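Local atomic coordinates of putative glycosyltransferase (GalT1) (Streptococcus parasanguinis, PDB entry 4PHR), a protein that binds UDP and manganese and is probably a sugar-nucleotide-dependent glycosyltransferase, of which this chain is the GT-D fold domain. Residues L149-A154 with K172-P177; N87-H92 with Y123-D128. All blocks are in the same frame, centred on the assembly; numbering follows the deposited sequence.

Contact 1 (L149-A154 with K172-P177). With UDP (uridine-5'-diphosphate), chain B.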
ATOM      1  N   LEU A 149      -8.413   3.016 -12.816  1.00 12.12           N
ATOM      2  CA  LEU A 149      -9.402   3.386 -11.820  1.00 11.53           C
ATOM      3  C   LEU A 149      -8.656   3.464 -10.496  1.00 12.64           C
ATOM      4  O   LEU A 149      -8.126   2.461 -10.024  1.00 13.34           O
ATOM      5  CB  LEU A 149     -10.520   2.345 -11.744  1.00 15.41           C
ATOM      6  CG  LEU A 149     -11.587   2.588 -10.671  1.00 15.11           C
ATOM      7  CD1 LEU A 149     -12.284   3.928 -10.883  1.00 16.51           C
ATOM      8  CD2 LEU A 149     -12.601   1.454 -10.661  1.00 19.17           C
ATOM      9  N   ILE A 150      -8.574   4.660  -9.928  1.00 11.26           N
ATOM     10  CA  ILE A 150      -7.894   4.849  -8.656  1.00 10.29           C
ATOM     11  C   ILE A 150      -8.936   4.988  -7.567  1.00 10.94           C
ATOM     12  O   ILE A 150      -9.816   5.849  -7.651  1.00 12.09           O
ATOM     13  CB  ILE A 150      -6.984   6.101  -8.677  1.00 11.71           C
ATOM     14  CG1 ILE A 150      -5.868   5.942  -9.720  1.00 13.09           C
ATOM     15  CG2 ILE A 150      -6.440   6.396  -7.278  1.00 13.29           C
ATOM     16  CD1 ILE A 150      -4.982   7.160  -9.844  1.00 15.38           C
ATOM     17  N   VAL A 151      -8.851   4.118  -6.568  1.00 10.09           N
ATOM     18  CA  VAL A 151      -9.765   4.144  -5.435  1.00 11.13           C
ATOM     19  C   VAL A 151      -8.933   4.618  -4.256  1.00 10.45           C
ATOM     20  O   VAL A 151      -7.995   3.941  -3.853  1.00 11.15           O
ATOM     21  CB  VAL A 151     -10.359   2.740  -5.159  1.00 11.75           C
ATOM     22  CG1 VAL A 151     -11.377   2.792  -4.012  1.00 14.65           C
ATOM     23  CG2 VAL A 151     -11.006   2.175  -6.428  1.00 13.88           C
ATOM     24  N   GLU A 152      -9.249   5.803  -3.740  1.00 10.28           N
ATOM     25  CA  GLU A 152      -8.416   6.446  -2.731  1.00 10.23           C
ATOM     26  C   GLU A 152      -9.293   7.344  -1.870  1.00 10.53           C
ATOM     27  O   GLU A 152     -10.477   7.548  -2.174  1.00 11.51           O
ATOM     28  CB  GLU A 152      -7.315   7.274  -3.393  1.00 11.91           C
ATOM     29  CG  GLU A 152      -7.866   8.411  -4.247  1.00 12.80           C
ATOM     30  CD  GLU A 152      -6.805   9.304  -4.860  1.00 13.89           C
ATOM     31  OE1 GLU A 152      -5.594   9.011  -4.699  1.00 14.99           O
ATOM     32  OE2 GLU A 152      -7.190  10.312  -5.501  1.00 16.49           O
ATOM     33  N   GLY A 153      -8.714   7.880  -0.804  1.00 10.74           N
ATOM     34  CA  GLY A 153      -9.447   8.756   0.085  1.00 10.35           C
ATOM     35  C   GLY A 153      -9.446  10.192  -0.385  1.00 10.56           C
ATOM     36  O   GLY A 153      -8.684  10.577  -1.278  1.00 11.82           O
ATOM     37  N   ALA A 154     -10.284  11.003   0.248  1.00 12.84           N
ATOM     38  CA  ALA A 154     -10.448  12.392  -0.157  1.00 15.09           C
ATOM     39  C   ALA A 154      -9.194  13.257  -0.020  1.00 15.82           C
ATOM     40  O   ALA A 154      -9.067  14.271  -0.711  1.00 19.72           O
ATOM     41  CB  ALA A 154     -11.619  13.022   0.598  1.00 17.85           C
ATOM     42  N   LYS A 172      -9.743   7.569 -13.859  1.00 13.48           N
ATOM     43  CA  LYS A 172     -11.002   7.812 -13.176  1.00 12.11           C
ATOM     44  C   LYS A 172     -10.736   7.537 -11.703  1.00 10.24           C
ATOM     45  O   LYS A 172      -9.966   6.637 -11.384  1.00 12.86           O
ATOM     46  CB  LYS A 172     -12.097   6.884 -13.712  1.00 16.52           C
ATOM     47  CG  LYS A 172     -12.447   7.121 -15.192  1.00 17.21           C
ATOM     48  CD  LYS A 172     -13.054   8.493 -15.395  1.00 22.51           C
ATOM     49  CE  LYS A 172     -13.403   8.745 -16.856  1.00 29.72           C
ATOM     50  NZ  LYS A 172     -13.835  10.152 -17.049  1.00 33.79           N
ATOM     51  N   ARG A 173     -11.370   8.302 -10.817  1.00 10.83           N
ATOM     52  CA  ARG A 173     -11.154   8.160  -9.377  1.00 11.26           C
ATOM     53  C   ARG A 173     -12.460   7.937  -8.643  1.00 11.81           C
ATOM     54  O   ARG A 173     -13.452   8.622  -8.894  1.00 12.88           O
ATOM     55  CB  ARG A 173     -10.487   9.414  -8.793  1.00 10.62           C
ATOM     56  CG  ARG A 173      -9.139   9.745  -9.380  1.00 12.35           C
ATOM     57  CD  ARG A 173      -8.543  11.041  -8.816  1.00 15.01           C
ATOM     58  NE  ARG A 173      -7.344  11.394  -9.571  1.00 13.50           N
ATOM     59  CZ  ARG A 173      -6.098  11.216  -9.153  1.00 13.33           C
ATOM     60  NH1 ARG A 173      -5.833  10.738  -7.935  1.00 13.07           N
ATOM     61  NH2 ARG A 173      -5.103  11.560  -9.959  1.00 13.73           N
ATOM     62  N   LEU A 174     -12.440   6.980  -7.729  1.00 11.63           N
ATOM     63  CA  LEU A 174     -13.529   6.786  -6.789  1.00 13.68           C
ATOM     64  C   LEU A 174     -13.006   7.306  -5.460  1.00 12.43           C
ATOM     65  O   LEU A 174     -12.086   6.729  -4.882  1.00 12.59           O
ATOM     66  CB  LEU A 174     -13.889   5.303  -6.686  1.00 15.60           C
ATOM     67  CG  LEU A 174     -15.120   4.880  -5.886  1.00 21.18           C
ATOM     68  CD1 LEU A 174     -16.377   5.534  -6.457  1.00 23.58           C
ATOM     69  CD2 LEU A 174     -15.253   3.354  -5.869  1.00 21.39           C
ATOM     70  N   VAL A 175     -13.572   8.412  -4.987  1.00 12.28           N
ATOM     71  CA  VAL A 175     -13.000   9.101  -3.834  1.00 13.41           C
ATOM     72  C   VAL A 175     -13.783   8.739  -2.584  1.00 15.06           C
ATOM     73  O   VAL A 175     -14.970   9.036  -2.479  1.00 20.92           O
ATOM     74  CB  VAL A 175     -12.945  10.622  -4.049  1.00 14.25           C
ATOM     75  CG1 VAL A 175     -12.369  11.317  -2.834  1.00 18.60           C
ATOM     76  CG2 VAL A 175     -12.113  10.934  -5.290  1.00 15.86           C
ATOM     77  N   CYS A 176     -13.097   8.092  -1.650  1.00 12.07           N
ATOM     78  CA  CYS A 176     -13.692   7.502  -0.468  1.00 15.32           C
ATOM     79  C   CYS A 176     -13.312   8.284   0.787  1.00 14.69           C
ATOM     80  O   CYS A 176     -12.532   9.243   0.717  1.00 13.91           O
ATOM     81  CB  CYS A 176     -13.204   6.060  -0.349  1.00 14.32           C
ATOM     82  SG  CYS A 176     -13.523   5.050  -1.838  1.00 16.53           S
ATOM     83  N   PRO A 177     -13.845   7.871   1.950  1.00 14.77           N
ATOM     84  CA  PRO A 177     -13.474   8.606   3.163  1.00 16.44           C
ATOM     85  C   PRO A 177     -11.987   8.479   3.479  1.00 14.61           C
ATOM     86  O   PRO A 177     -11.396   7.415   3.256  1.00 12.99           O
ATOM     87  CB  PRO A 177     -14.320   7.929   4.249  1.00 18.40           C
ATOM     88  CG  PRO A 177     -15.498   7.383   3.505  1.00 20.31           C
ATOM     89  CD  PRO A 177     -14.916   6.893   2.207  1.00 16.37           C
TER
HETATM   90  N1  UDP B 301      -6.611   5.970   3.510  1.00 10.07           N
HETATM   91  C2  UDP B 301      -7.859   6.464   3.217  1.00 10.76           C
HETATM   92  N3  UDP B 301      -8.942   6.075   3.969  1.00 10.41           N
HETATM   93  C4  UDP B 301      -8.790   5.190   5.010  1.00 10.94           C
HETATM   94  C5  UDP B 301      -7.526   4.683   5.308  1.00 10.90           C
HETATM   95  C6  UDP B 301      -6.432   5.206   4.627  1.00 10.42           C
HETATM   96  O2  UDP B 301      -8.013   7.274   2.304  1.00 12.09           O
HETATM   97  O4  UDP B 301      -9.799   4.850   5.637  1.00 12.91           O
HETATM   98  C1' UDP B 301      -5.484   6.338   2.639  1.00 10.22           C
HETATM   99  C2' UDP B 301      -4.468   7.342   3.116  1.00 10.86           C
HETATM  100  O2' UDP B 301      -4.948   8.658   2.936  1.00 13.09           O
HETATM  101  C3' UDP B 301      -3.309   7.024   2.199  1.00 10.92           C
HETATM  102  C4' UDP B 301      -3.422   5.519   2.017  1.00 10.86           C
HETATM  103  O4' UDP B 301      -4.734   5.154   2.455  1.00  9.51           O
HETATM  104  O3' UDP B 301      -3.500   7.643   0.946  1.00 12.99           O
HETATM  105  C5' UDP B 301      -2.360   4.766   2.809  1.00  9.99           C
HETATM  106  O5' UDP B 301      -2.582   3.371   2.651  1.00  9.73           O
HETATM  107  PA  UDP B 301      -1.664   2.270   3.384  1.00  8.83           P
HETATM  108  O1A UDP B 301      -1.858   2.359   4.844  1.00 12.18           O
HETATM  109  O2A UDP B 301      -2.001   0.971   2.753  1.00 10.56           O
HETATM  110  O3A UDP B 301      -0.176   2.787   3.005  1.00  9.39           O
HETATM  111  PB  UDP B 301       1.310   2.154   3.223  1.00  8.65           P
HETATM  112  O1B UDP B 301       1.920   2.943   4.333  1.00 11.59           O
HETATM  113  O2B UDP B 301       1.982   2.405   1.927  1.00 10.30           O
HETATM  114  O3B UDP B 301       1.176   0.704   3.575  1.00 10.49           O
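Glu152 and Arg173 reach each other by different routes: the glutamate turns its CG in between its own backbone N and carbonyl carbon (chi1 62°) and runs out straight, while the arginine sets CG beside its backbone N and stays extended as far as NE. Arg173 NH1 meets Glu152 OE2 on one face of two parallel neighbours, strands 147-153 and 170-176, in the middle of the five-stranded sheet of the GT-D fold. Arg173 NH1 gives a hydrogen bond of 2.8 Å to Glu152 OE2, part of a salt bridge. OE2 lies near the guanidinium plane, at its edge, but NH1 meets it from above the carboxylate plane, 39° out of it, and the bond is bent at the hydrogen. Ile150 runs alongside the arginine and lays CD1 over one face of its guanidinium, towards the rim. Gln271 takes NE, and Ser158 serves both NH1, through its carbonyl, and Glu152 OE1, through its hydroxyl, so this buried ion pair is fixed from several sides. Below, the backbones alternate donors in parallel register, from Ile150 N to Lys172 O through to Cys176 N to Glu152 O at 2.7 Å. On the other face, which helix 185-195 covers, Val151 CG1 rests on Cys176 SG at 3.8 Å. At their C-terminal ends the strands contribute Gly153 and Pro177 to the UDP pocket: Gly153, with no side chain, lets uracil O2 of UDP come within 3.0 Å of its CA. UDP N3 donates to Pro177 O at 2.9 Å with a nearly straight N-H...O angle of 169°.

Contact 2 (N87-H92 with Y123-D128)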
ATOM      1  N   ASN A  87      17.308   3.136   7.552  1.00 15.44           N
ATOM      2  CA  ASN A  87      17.871   4.039   8.544  1.00 17.11           C
ATOM      3  C   ASN A  87      17.567   3.594   9.975  1.00 16.41           C
ATOM      4  O   ASN A  87      16.703   2.739  10.225  1.00 15.39           O
ATOM      5  CB  ASN A  87      17.453   5.493   8.293  1.00 21.89           C
ATOM      6  CG  ASN A  87      15.961   5.704   8.397  1.00 22.48           C
ATOM      7  OD1 ASN A  87      15.296   5.103   9.234  1.00 27.39           O
ATOM      8  ND2 ASN A  87      15.427   6.575   7.547  1.00 26.82           N
ATOM      9  N   GLN A  88      18.304   4.170  10.912  1.00 17.91           N
ATOM     10  CA  GLN A  88      18.251   3.727  12.293  1.00 17.76           C
ATOM     11  C   GLN A  88      16.843   3.726  12.884  1.00 18.27           C
ATOM     12  O   GLN A  88      16.445   2.760  13.538  1.00 18.27           O
ATOM     13  CB  GLN A  88      19.191   4.580  13.143  1.00 22.97           C
ATOM     14  CG  GLN A  88      19.212   4.208  14.602  1.00 24.99           C
ATOM     15  CD  GLN A  88      20.247   5.001  15.369  1.00 24.77           C
ATOM     16  OE1 GLN A  88      21.381   5.153  14.915  1.00 30.43           O
ATOM     17  NE2 GLN A  88      19.862   5.516  16.532  1.00 28.04           N
ATOM     18  N   ASN A  89      16.079   4.795  12.668  1.00 19.57           N
ATOM     19  CA  ASN A  89      14.733   4.830  13.232  1.00 21.48           C
ATOM     20  C   ASN A  89      13.830   3.743  12.653  1.00 16.63           C
ATOM     21  O   ASN A  89      13.052   3.123  13.379  1.00 15.59           O
ATOM     22  CB  ASN A  89      14.091   6.225  13.144  1.00 23.30           C
ATOM     23  CG  ASN A  89      13.866   6.695  11.721  1.00 40.72           C
ATOM     24  OD1 ASN A  89      13.717   5.896  10.801  1.00 53.05           O
ATOM     25  ND2 ASN A  89      13.825   8.013  11.540  1.00 49.43           N
ATOM     26  N   ALA A  90      13.965   3.484  11.356  1.00 16.52           N
ATOM     27  CA  ALA A  90      13.195   2.419  10.714  1.00 15.41           C
ATOM     28  C   ALA A  90      13.587   1.027  11.226  1.00 12.08           C
ATOM     29  O   ALA A  90      12.725   0.184  11.469  1.00 12.20           O
ATOM     30  CB  ALA A  90      13.308   2.503   9.179  1.00 15.24           C
ATOM     31  N   ARG A  91      14.882   0.788  11.394  1.00 11.95           N
ATOM     32  CA  ARG A  91      15.344  -0.513  11.885  1.00 13.07           C
ATOM     33  C   ARG A  91      14.777  -0.783  13.273  1.00 12.00           C
ATOM     34  O   ARG A  91      14.304  -1.883  13.563  1.00 13.75           O
ATOM     35  CB  ARG A  91      16.877  -0.598  11.913  1.00 12.89           C
ATOM     36  CG  ARG A  91      17.508  -0.474  10.539  1.00 14.86           C
ATOM     37  CD  ARG A  91      18.960  -0.937  10.539  1.00 16.44           C
ATOM     38  NE  ARG A  91      19.775  -0.291  11.565  1.00 19.85           N
ATOM     39  CZ  ARG A  91      20.563   0.760  11.359  1.00 21.62           C
ATOM     40  NH1 ARG A  91      20.637   1.315  10.156  1.00 23.52           N
ATOM     41  NH2 ARG A  91      21.291   1.256  12.360  1.00 23.55           N
ATOM     42  N   HIS A  92      14.826   0.226  14.133  1.00 12.12           N
ATOM     43  CA  HIS A  92      14.306   0.083  15.479  1.00 13.92           C
ATOM     44  C   HIS A  92      12.796  -0.140  15.459  1.00 13.18           C
ATOM     45  O   HIS A  92      12.287  -1.041  16.138  1.00 14.12           O
ATOM     46  CB  HIS A  92      14.644   1.314  16.324  1.00 14.27           C
ATOM     47  CG  HIS A  92      14.038   1.294  17.693  1.00 14.78           C
ATOM     48  ND1 HIS A  92      14.384   0.363  18.650  1.00 17.17           N
ATOM     49  CD2 HIS A  92      13.104   2.092  18.264  1.00 19.85           C
ATOM     50  CE1 HIS A  92      13.697   0.595  19.755  1.00 19.60           C
ATOM     51  NE2 HIS A  92      12.914   1.639  19.547  1.00 21.23           N
ATOM     52  N   TYR A 123      11.655   4.837  -0.969  1.00 15.52           N
ATOM     53  CA  TYR A 123      12.610   5.943  -0.869  1.00 16.58           C
ATOM     54  C   TYR A 123      13.033   6.374   0.537  1.00 15.63           C
ATOM     55  O   TYR A 123      14.211   6.276   0.889  1.00 17.34           O
ATOM     56  CB  TYR A 123      12.071   7.160  -1.647  1.00 15.62           C
ATOM     57  CG  TYR A 123      12.948   8.399  -1.561  1.00 15.70           C
ATOM     58  CD1 TYR A 123      14.114   8.503  -2.306  1.00 18.18           C
ATOM     59  CD2 TYR A 123      12.601   9.466  -0.740  1.00 16.59           C
ATOM     60  CE1 TYR A 123      14.919   9.624  -2.224  1.00 18.36           C
ATOM     61  CE2 TYR A 123      13.402  10.593  -0.648  1.00 18.82           C
ATOM     62  CZ  TYR A 123      14.557  10.667  -1.396  1.00 19.70           C
ATOM     63  OH  TYR A 123      15.361  11.786  -1.315  1.00 21.25           O
ATOM     64  N   ILE A 124      12.092   6.870   1.332  1.00 14.14           N
ATOM     65  CA  ILE A 124      12.460   7.693   2.493  1.00 15.12           C
ATOM     66  C   ILE A 124      13.211   6.949   3.605  1.00 17.72           C
ATOM     67  O   ILE A 124      14.065   7.536   4.278  1.00 18.10           O
ATOM     68  CB  ILE A 124      11.238   8.464   3.076  1.00 17.09           C
ATOM     69  CG1 ILE A 124      11.697   9.701   3.861  1.00 17.74           C
ATOM     70  CG2 ILE A 124      10.378   7.543   3.917  1.00 20.07           C
ATOM     71  CD1 ILE A 124      12.326  10.778   3.004  1.00 19.21           C
ATOM     72  N   ASP A 125      12.918   5.665   3.786  1.00 15.97           N
ATOM     73  CA  ASP A 125      13.551   4.910   4.863  1.00 17.14           C
ATOM     74  C   ASP A 125      14.873   4.245   4.477  1.00 16.67           C
ATOM     75  O   ASP A 125      15.541   3.655   5.317  1.00 18.50           O
ATOM     76  CB  ASP A 125      12.585   3.873   5.449  1.00 22.79           C
ATOM     77  CG  ASP A 125      11.590   4.485   6.428  1.00 27.18           C
ATOM     78  OD1 ASP A 125      11.816   5.628   6.884  1.00 28.21           O
ATOM     79  OD2 ASP A 125      10.589   3.816   6.752  1.00 36.82           O
ATOM     80  N   LEU A 126      15.255   4.357   3.213  1.00 16.82           N
ATOM     81  CA  LEU A 126      16.495   3.760   2.740  1.00 17.96           C
ATOM     82  C   LEU A 126      17.704   4.626   3.073  1.00 20.90           C
ATOM     83  O   LEU A 126      17.665   5.848   2.931  1.00 22.86           O
ATOM     84  CB  LEU A 126      16.443   3.547   1.231  1.00 19.63           C
ATOM     85  CG  LEU A 126      15.405   2.567   0.706  1.00 21.15           C
ATOM     86  CD1 LEU A 126      15.401   2.592  -0.812  1.00 26.01           C
ATOM     87  CD2 LEU A 126      15.689   1.169   1.234  1.00 20.56           C
ATOM     88  N   ILE A 127      18.783   3.985   3.511  1.00 21.24           N
ATOM     89  CA  ILE A 127      20.049   4.680   3.691  1.00 25.63           C
ATOM     90  C   ILE A 127      20.598   5.090   2.334  1.00 28.11           C
ATOM     91  O   ILE A 127      20.987   6.241   2.127  1.00 36.82           O
ATOM     92  CB  ILE A 127      21.083   3.782   4.381  1.00 31.28           C
ATOM     93  CG1 ILE A 127      20.628   3.450   5.800  1.00 32.66           C
ATOM     94  CG2 ILE A 127      22.445   4.462   4.399  1.00 31.50           C
ATOM     95  CD1 ILE A 127      21.442   2.373   6.460  1.00 35.95           C
ATOM     96  N   ASP A 128      20.630   4.134   1.411  1.00 26.66           N
ATOM     97  CA  ASP A 128      21.124   4.385   0.062  1.00 27.61           C
ATOM     98  C   ASP A 128      19.954   4.598  -0.886  1.00 26.22           C
ATOM     99  O   ASP A 128      19.228   3.658  -1.230  1.00 26.66           O
ATOM    100  CB  ASP A 128      21.998   3.222  -0.411  1.00 30.41           C
ATOM    101  CG  ASP A 128      22.543   3.432  -1.811  1.00 40.55           C
ATOM    102  OD1 ASP A 128      22.433   4.562  -2.332  1.00 36.54           O
ATOM    103  OD2 ASP A 128      23.094   2.466  -2.384  1.00 49.40           O
TER
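Asn87 and Asp125 join the start of a helix to a turn of the chain, a small worked case of how an N-cap residue can serve two partners. The backbone N of Asn87 donates to Asp125 O at 2.9 Å, with an N-H...O angle of 156°. The side chain of Asn87 starts with CB, 4.0 Å from that same Asp125 O. Because chi1 is 63°, with CG set between the backbone N and the carbonyl carbon, CG comes closer to the oxygen, to 3.7 Å. The two ends of the amide face different neighbours. OD1 turns back over the first turn of the helix and accepts from Ala90 N, the capping bond of helix 88-100, although the exact place of this oxygen is less sure. ND2 points towards the type I turn of Tyr123 to Leu126, where it merely approaches Ile124 O, 3.7 Å away, a carbonyl that Lys129 NZ hydrogen-bonds.

Two van der Waals contacts flank the backbone bond, each setting carbon against a polar group. In one, the Ala90 methyl, directed at the turn, presses against the carboxylate of Asp125, with Ala90 CB to Asp125 CG at 3.8 Å. In the other, Ile127 places CG1 against Asn87 N and brings CD1 to the edge of the Arg91 guanidinium, 3.9 Å from NH1; the two side chains cross at about a right angle, and NH1 is tied to Tyr86 O. The contact thus fastens the first turn of helix 88-100 to the loop that follows strand 115-116 and leads into helix 132-140; helix 229-238 also touches that loop, through Trp235 on Tyr123 and Ile124.

How the contacts relate
From the N terminus, the chain first lays down strands 30-33 and 72-76 of the three-stranded sheet, then enters helix 88-100; strand 115-116 completes the sheet before contact 2 closes the first loop. Helix 132-140 follows, and contact 1 then closes a shorter loop of 17 residues. The loops run in series, neither nested nor crossed. The centres of contacts 1 and 2 are 30 Å apart, on opposite sides of the chain's centre. The nearest atoms of contacts 1 and 2 are about 18 Å apart. Contact 1 joins neighbouring strands of the five-stranded sheet beside the UDP pocket; contact 2 ties helix 88-100 to the connection that leaves the three-stranded sheet.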